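Long-range contact in 11R-lipoxygenase (Gersemia fruticosa, PDB 3VF1), which is a calcium-dependent non-heme iron dioxygenase that probably oxygenates polyunsaturated fatty acids: residues 219-229 and 609-620. Residues are numbered along the deposited sequence; the frame is centred on the assembly and turned at random.
Sequences LFGIWDDWDCL and HKVIMASLANKH
Trp226 N, the carbonyl of Met613 and the carbonyl of Ala617 all hold one water: it accepts from Trp226 N at 2.7 Å and donates to both oxygens. It helps fasten the irregular loop between helix 208-213 and helix 247-250 to the break between helix 609-615 and helix 619-632, away from the iron site. Two direct bonds follow where the second helix begins. His620 N donates to Ile222 O at 3.0 Å, and Lys619 N meets Asp224 O nearly head-on (C=O...N 170°), so these first-turn amides are satisfied by the loop, while Asn618, the N-cap, turns its OD1 to Gln621 N. The straight chain of Lys619 runs across the indole of Trp226 in a CH-pi contact, CG lying 3.8 Å from the six-membered ring centroid and 14° off its normal; Ala617 O sits at the edge of the same indole, near its plane. Met613 bends at both chi2 and chi3, which curls CE back to 3.4 Å from Trp226 CB and sets SD against Leu229 CD2. With an alanine in place of Trp226, Lys619 would probably lose the flat surface under its methylenes and leave a gap there. At one end, Leu229 N donates to His609 NE2 at 3.1 Å, close to the imidazole plane; at the other, the edge of His620 faces the Phe220 ring, planes at 75°. Asp225 OD1 forms a salt bridge with Arg597. An NE2 that accepts from a backbone amide must be unprotonated, so this bond probably favours a neutral His609, its proton on ND1.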
ATOM      1  N   LEU A 219       1.715  15.211 -28.121  1.00 37.59           N
ATOM      2  CA  LEU A 219       3.024  15.345 -27.490  1.00 37.00           C
ATOM      3  C   LEU A 219       3.789  14.025 -27.466  1.00 36.70           C
ATOM      4  O   LEU A 219       4.882  13.947 -26.901  1.00 35.06           O
ATOM      5  CB  LEU A 219       2.873  15.868 -26.059  1.00 34.02           C
ATOM      6  CG  LEU A 219       2.262  17.262 -25.907  1.00 35.12           C
ATOM      7  CD1 LEU A 219       2.184  17.645 -24.440  1.00 36.32           C
ATOM      8  CD2 LEU A 219       3.067  18.287 -26.688  1.00 34.91           C
ATOM      9  N   PHE A 220       3.222  12.989 -28.076  1.00 34.52           N
ATOM     10  CA  PHE A 220       3.869  11.682 -28.092  1.00 36.07           C
ATOM     11  C   PHE A 220       5.074  11.697 -29.026  1.00 40.34           C
ATOM     12  O   PHE A 220       4.965  12.077 -30.192  1.00 39.13           O
ATOM     13  CB  PHE A 220       2.885  10.592 -28.521  1.00 35.90           C
ATOM     14  CG  PHE A 220       3.420   9.197 -28.358  1.00 37.81           C
ATOM     15  CD1 PHE A 220       3.340   8.552 -27.134  1.00 40.08           C
ATOM     16  CD2 PHE A 220       4.003   8.532 -29.424  1.00 39.77           C
ATOM     17  CE1 PHE A 220       3.833   7.269 -26.976  1.00 38.53           C
ATOM     18  CE2 PHE A 220       4.497   7.248 -29.272  1.00 37.64           C
ATOM     19  CZ  PHE A 220       4.410   6.616 -28.047  1.00 37.52           C
ATOM     20  N   GLY A 221       6.224  11.288 -28.502  1.00 41.18           N
ATOM     21  CA  GLY A 221       7.449  11.238 -29.280  1.00 38.22           C
ATOM     22  C   GLY A 221       8.126  12.589 -29.414  1.00 39.15           C
ATOM     23  O   GLY A 221       9.114  12.722 -30.135  1.00 40.48           O
ATOM     24  N   ILE A 222       7.599  13.592 -28.717  1.00 40.04           N
ATOM     25  CA  ILE A 222       8.149  14.941 -28.778  1.00 38.80           C
ATOM     26  C   ILE A 222       9.177  15.146 -27.667  1.00 41.21           C
ATOM     27  O   ILE A 222       8.826  15.205 -26.488  1.00 40.74           O
ATOM     28  CB  ILE A 222       7.039  16.001 -28.645  1.00 38.82           C
ATOM     29  CG1 ILE A 222       5.930  15.740 -29.669  1.00 39.83           C
ATOM     30  CG2 ILE A 222       7.604  17.398 -28.818  1.00 38.57           C
ATOM     31  CD1 ILE A 222       6.407  15.731 -31.108  1.00 40.24           C
ATOM     32  N   TRP A 223      10.446  15.255 -28.051  1.00 41.51           N
ATOM     33  CA  TRP A 223      11.538  15.341 -27.086  1.00 41.77           C
ATOM     34  C   TRP A 223      12.036  16.773 -26.900  1.00 39.05           C
ATOM     35  O   TRP A 223      13.184  16.994 -26.513  1.00 38.16           O
ATOM     36  CB  TRP A 223      12.701  14.448 -27.524  1.00 43.26           C
ATOM     37  CG  TRP A 223      12.389  12.980 -27.493  1.00 52.15           C
ATOM     38  CD1 TRP A 223      11.156  12.403 -27.385  1.00 50.16           C
ATOM     39  CD2 TRP A 223      13.331  11.903 -27.563  1.00 62.49           C
ATOM     40  NE1 TRP A 223      11.272  11.036 -27.387  1.00 53.99           N
ATOM     41  CE2 TRP A 223      12.597  10.703 -27.497  1.00 67.53           C
ATOM     42  CE3 TRP A 223      14.723  11.838 -27.679  1.00 62.80           C
ATOM     43  CZ2 TRP A 223      13.209   9.449 -27.539  1.00 66.96           C
ATOM     44  CZ3 TRP A 223      15.330  10.594 -27.722  1.00 66.56           C
ATOM     45  CH2 TRP A 223      14.572   9.416 -27.653  1.00 67.27           C
ATOM     46  N   ASP A 224      11.171  17.742 -27.173  1.00 39.38           N
ATOM     47  CA  ASP A 224      11.529  19.148 -27.031  1.00 40.28           C
ATOM     48  C   ASP A 224      11.445  19.590 -25.579  1.00 40.02           C
ATOM     49  O   ASP A 224      10.763  18.967 -24.765  1.00 39.33           O
ATOM     50  CB  ASP A 224      10.599  20.026 -27.871  1.00 45.49           C
ATOM     51  CG  ASP A 224      10.675  19.711 -29.348  1.00 50.79           C
ATOM     52  OD1 ASP A 224      11.697  19.140 -29.786  1.00 50.50           O
ATOM     53  OD2 ASP A 224       9.712  20.042 -30.072  1.00 54.46           O
ATOM     54  N   ASP A 225      12.148  20.670 -25.259  1.00 37.62           N
ATOM     55  CA  ASP A 225      12.023  21.299 -23.954  1.00 35.68           C
ATOM     56  C   ASP A 225      10.652  21.942 -23.846  1.00 34.94           C
ATOM     57  O   ASP A 225      10.008  22.223 -24.857  1.00 36.29           O
ATOM     58  CB  ASP A 225      13.086  22.386 -23.777  1.00 37.52           C
ATOM     59  CG  ASP A 225      14.495  21.831 -23.749  1.00 42.74           C
ATOM     60  OD1 ASP A 225      14.675  20.639 -24.077  1.00 44.14           O
ATOM     61  OD2 ASP A 225      15.424  22.591 -23.402  1.00 42.10           O
ATOM     62  N   TRP A 226      10.203  22.166 -22.618  1.00 35.12           N
ATOM     63  CA  TRP A 226       9.065  23.037 -22.385  1.00 36.98           C
ATOM     64  C   TRP A 226       9.574  24.468 -22.475  1.00 39.82           C
ATOM     65  O   TRP A 226      10.684  24.764 -22.030  1.00 36.91           O
ATOM     66  CB  TRP A 226       8.450  22.774 -21.012  1.00 35.72           C
ATOM     67  CG  TRP A 226       7.792  21.436 -20.896  1.00 36.53           C
ATOM     68  CD1 TRP A 226       8.335  20.298 -20.378  1.00 34.37           C
ATOM     69  CD2 TRP A 226       6.465  21.096 -21.314  1.00 33.44           C
ATOM     70  NE1 TRP A 226       7.428  19.269 -20.446  1.00 33.30           N
ATOM     71  CE2 TRP A 226       6.271  19.733 -21.015  1.00 31.02           C
ATOM     72  CE3 TRP A 226       5.422  21.811 -21.909  1.00 34.08           C
ATOM     73  CZ2 TRP A 226       5.079  19.072 -21.292  1.00 32.75           C
ATOM     74  CZ3 TRP A 226       4.238  21.152 -22.183  1.00 35.66           C
ATOM     75  CH2 TRP A 226       4.076  19.796 -21.874  1.00 35.84           C
ATOM     76  N   ASP A 227       8.775  25.352 -23.061  1.00 37.41           N
ATOM     77  CA  ASP A 227       9.198  26.733 -23.261  1.00 42.79           C
ATOM     78  C   ASP A 227       9.442  27.427 -21.925  1.00 40.62           C
ATOM     79  O   ASP A 227      10.431  28.141 -21.761  1.00 40.83           O
ATOM     80  CB  ASP A 227       8.153  27.503 -24.071  1.00 48.50           C
ATOM     81  CG  ASP A 227       7.959  26.929 -25.461  1.00 56.33           C
ATOM     82  OD1 ASP A 227       8.966  26.547 -26.095  1.00 56.18           O
ATOM     83  OD2 ASP A 227       6.799  26.856 -25.917  1.00 59.64           O
ATOM     84  N   CYS A 228       8.540  27.213 -20.972  1.00 39.32           N
ATOM     85  CA  CYS A 228       8.686  27.796 -19.644  1.00 37.61           C
ATOM     86  C   CYS A 228       8.017  26.929 -18.579  1.00 38.40           C
ATOM     87  O   CYS A 228       7.275  25.998 -18.893  1.00 40.76           O
ATOM     88  CB  CYS A 228       8.109  29.212 -19.614  1.00 35.01           C
ATOM     89  SG  CYS A 228       6.327  29.300 -19.863  1.00 41.89           S
ATOM     90  N   LEU A 229       8.285  27.254 -17.319  1.00 32.91           N
ATOM     91  CA  LEU A 229       7.821  26.461 -16.188  1.00 35.48           C
ATOM     92  C   LEU A 229       6.299  26.394 -16.109  1.00 37.01           C
ATOM     93  O   LEU A 229       5.738  25.398 -15.649  1.00 34.87           O
ATOM     94  CB  LEU A 229       8.380  27.044 -14.888  1.00 36.01           C
ATOM     95  CG  LEU A 229       9.901  26.954 -14.745  1.00 34.65           C
ATOM     96  CD1 LEU A 229      10.411  27.908 -13.677  1.00 31.84           C
ATOM     97  CD2 LEU A 229      10.316  25.527 -14.424  1.00 32.53           C
ATOM     98  N   HIS A 609      16.028  30.833 -16.474  1.00 30.27           N
ATOM     99  CA  HIS A 609      14.814  30.118 -16.846  1.00 29.85           C
ATOM    100  C   HIS A 609      15.079  29.032 -17.894  1.00 31.96           C
ATOM    101  O   HIS A 609      14.724  27.872 -17.692  1.00 32.76           O
ATOM    102  CB  HIS A 609      13.755  31.098 -17.351  1.00 30.91           C
ATOM    103  CG  HIS A 609      12.352  30.610 -17.170  1.00 32.74           C
ATOM    104  ND1 HIS A 609      11.304  31.451 -16.871  1.00 35.82           N
ATOM    105  CD2 HIS A 609      11.825  29.363 -17.244  1.00 36.11           C
ATOM    106  CE1 HIS A 609      10.191  30.745 -16.767  1.00 32.51           C
ATOM    107  NE2 HIS A 609      10.481  29.477 -16.990  1.00 34.62           N
ATOM    108  N   LYS A 610      15.710  29.403 -19.004  1.00 34.78           N
ATOM    109  CA  LYS A 610      15.929  28.466 -20.104  1.00 33.82           C
ATOM    110  C   LYS A 610      16.875  27.327 -19.727  1.00 32.96           C
ATOM    111  O   LYS A 610      16.709  26.197 -20.190  1.00 34.32           O
ATOM    112  CB  LYS A 610      16.457  29.198 -21.341  1.00 38.78           C
ATOM    113  CG  LYS A 610      15.414  30.042 -22.058  1.00 49.21           C
ATOM    114  CD  LYS A 610      14.321  29.182 -22.680  1.00 55.99           C
ATOM    115  CE  LYS A 610      13.307  30.033 -23.431  1.00 60.29           C
ATOM    116  NZ  LYS A 610      12.221  29.217 -24.045  1.00 50.43           N
ATOM    117  N   VAL A 611      17.868  27.620 -18.896  1.00 31.43           N
ATOM    118  CA  VAL A 611      18.792  26.588 -18.438  1.00 33.82           C
ATOM    119  C   VAL A 611      18.033  25.534 -17.647  1.00 34.28           C
ATOM    120  O   VAL A 611      18.261  24.335 -17.806  1.00 34.93           O
ATOM    121  CB  VAL A 611      19.901  27.172 -17.543  1.00 36.69           C
ATOM    122  CG1 VAL A 611      20.676  26.054 -16.851  1.00 30.98           C
ATOM    123  CG2 VAL A 611      20.835  28.050 -18.359  1.00 35.67           C
ATOM    124  N   ILE A 612      17.127  25.998 -16.794  1.00 31.89           N
ATOM    125  CA  ILE A 612      16.319  25.109 -15.970  1.00 33.01           C
ATOM    126  C   ILE A 612      15.406  24.239 -16.830  1.00 30.89           C
ATOM    127  O   ILE A 612      15.245  23.051 -16.560  1.00 31.45           O
ATOM    128  CB  ILE A 612      15.490  25.909 -14.946  1.00 32.35           C
ATOM    129  CG1 ILE A 612      16.397  26.380 -13.806  1.00 28.56           C
ATOM    130  CG2 ILE A 612      14.354  25.063 -14.393  1.00 30.54           C
ATOM    131  CD1 ILE A 612      15.742  27.345 -12.841  1.00 26.78           C
ATOM    132  N   MET A 613      14.819  24.828 -17.866  1.00 29.11           N
ATOM    133  CA  MET A 613      13.941  24.084 -18.766  1.00 32.46           C
ATOM    134  C   MET A 613      14.700  22.980 -19.498  1.00 33.62           C
ATOM    135  O   MET A 613      14.102  22.005 -19.951  1.00 34.67           O
ATOM    136  CB  MET A 613      13.294  25.019 -19.793  1.00 31.63           C
ATOM    137  CG  MET A 613      12.434  26.118 -19.192  1.00 31.24           C
ATOM    138  SD  MET A 613      11.388  25.546 -17.841  1.00 37.50           S
ATOM    139  CE  MET A 613      10.383  24.329 -18.687  1.00 36.65           C
ATOM    140  N   ALA A 614      16.016  23.137 -19.613  1.00 33.24           N
ATOM    141  CA  ALA A 614      16.839  22.156 -20.314  1.00 32.13           C
ATOM    142  C   ALA A 614      17.150  20.957 -19.425  1.00 34.29           C
ATOM    143  O   ALA A 614      17.449  19.868 -19.922  1.00 31.27           O
ATOM    144  CB  ALA A 614      18.125  22.800 -20.806  1.00 30.13           C
ATOM    145  N   SER A 615      17.085  21.161 -18.112  1.00 33.30           N
ATOM    146  CA  SER A 615      17.314  20.081 -17.157  1.00 34.34           C
ATOM    147  C   SER A 615      16.034  19.293 -16.905  1.00 33.03           C
ATOM    148  O   SER A 615      16.052  18.064 -16.859  1.00 32.40           O
ATOM    149  CB  SER A 615      17.848  20.635 -15.837  1.00 35.84           C
ATOM    150  OG  SER A 615      19.216  20.981 -15.947  1.00 41.43           O
ATOM    151  N   LEU A 616      14.926  20.005 -16.742  1.00 29.78           N
ATOM    152  CA  LEU A 616      13.652  19.365 -16.447  1.00 31.03           C
ATOM    153  C   LEU A 616      13.217  18.456 -17.592  1.00 31.28           C
ATOM    154  O   LEU A 616      13.669  18.604 -18.727  1.00 30.07           O
ATOM    155  CB  LEU A 616      12.575  20.416 -16.165  1.00 27.06           C
ATOM    156  CG  LEU A 616      12.811  21.285 -14.927  1.00 25.52           C
ATOM    157  CD1 LEU A 616      11.670  22.274 -14.739  1.00 30.55           C
ATOM    158  CD2 LEU A 616      12.988  20.426 -13.683  1.00 28.41           C
ATOM    159  N   ALA A 617      12.339  17.511 -17.274  1.00 30.71           N
ATOM    160  CA  ALA A 617      11.858  16.536 -18.243  1.00 32.28           C
ATOM    161  C   ALA A 617      11.358  17.214 -19.513  1.00 31.63           C
ATOM    162  O   ALA A 617      10.841  18.330 -19.469  1.00 27.28           O
ATOM    163  CB  ALA A 617      10.746  15.700 -17.625  1.00 30.68           C
ATOM    164  N   ASN A 618      11.522  16.538 -20.644  1.00 33.02           N
ATOM    165  CA  ASN A 618      10.983  17.033 -21.903  1.00 33.27           C
ATOM    166  C   ASN A 618       9.491  16.727 -21.975  1.00 30.81           C
ATOM    167  O   ASN A 618       8.918  16.195 -21.029  1.00 33.12           O
ATOM    168  CB  ASN A 618      11.736  16.431 -23.096  1.00 34.51           C
ATOM    169  CG  ASN A 618      11.616  14.922 -23.170  1.00 34.63           C
ATOM    170  OD1 ASN A 618      10.567  14.354 -22.873  1.00 34.11           O
ATOM    171  ND2 ASN A 618      12.696  14.265 -23.571  1.00 34.36           N
ATOM    172  N   LYS A 619       8.861  17.065 -23.094  1.00 32.51           N
ATOM    173  CA  LYS A 619       7.411  16.950 -23.205  1.00 34.92           C
ATOM    174  C   LYS A 619       6.924  15.504 -23.107  1.00 33.30           C
ATOM    175  O   LYS A 619       6.018  15.206 -22.331  1.00 33.64           O
ATOM    176  CB  LYS A 619       6.923  17.603 -24.501  1.00 35.15           C
ATOM    177  CG  LYS A 619       7.222  19.094 -24.563  1.00 35.03           C
ATOM    178  CD  LYS A 619       6.389  19.805 -25.614  1.00 37.55           C
ATOM    179  CE  LYS A 619       6.668  21.299 -25.613  1.00 37.51           C
ATOM    180  NZ  LYS A 619       5.805  22.029 -26.583  1.00 41.36           N
ATOM    181  N   HIS A 620       7.524  14.609 -23.884  1.00 33.34           N
ATOM    182  CA  HIS A 620       7.130  13.203 -23.858  1.00 32.47           C
ATOM    183  C   HIS A 620       7.302  12.600 -22.468  1.00 30.72           C
ATOM    184  O   HIS A 620       6.438  11.864 -21.990  1.00 29.78           O
ATOM    185  CB  HIS A 620       7.945  12.395 -24.868  1.00 35.08           C
ATOM    186  CG  HIS A 620       7.710  10.918 -24.786  1.00 37.84           C
ATOM    187  ND1 HIS A 620       6.660  10.295 -25.423  1.00 36.33           N
ATOM    188  CD2 HIS A 620       8.388   9.942 -24.136  1.00 37.20           C
ATOM    189  CE1 HIS A 620       6.702   8.998 -25.174  1.00 35.40           C
ATOM    190  NE2 HIS A 620       7.741   8.758 -24.394  1.00 37.49           N
TER
HETATM  191  O   HOH W   1      15.495  25.525 -22.407  1.00 37.86           O
HETATM  192  O   HOH W   2      11.652  20.984 -20.672  1.00 34.96           O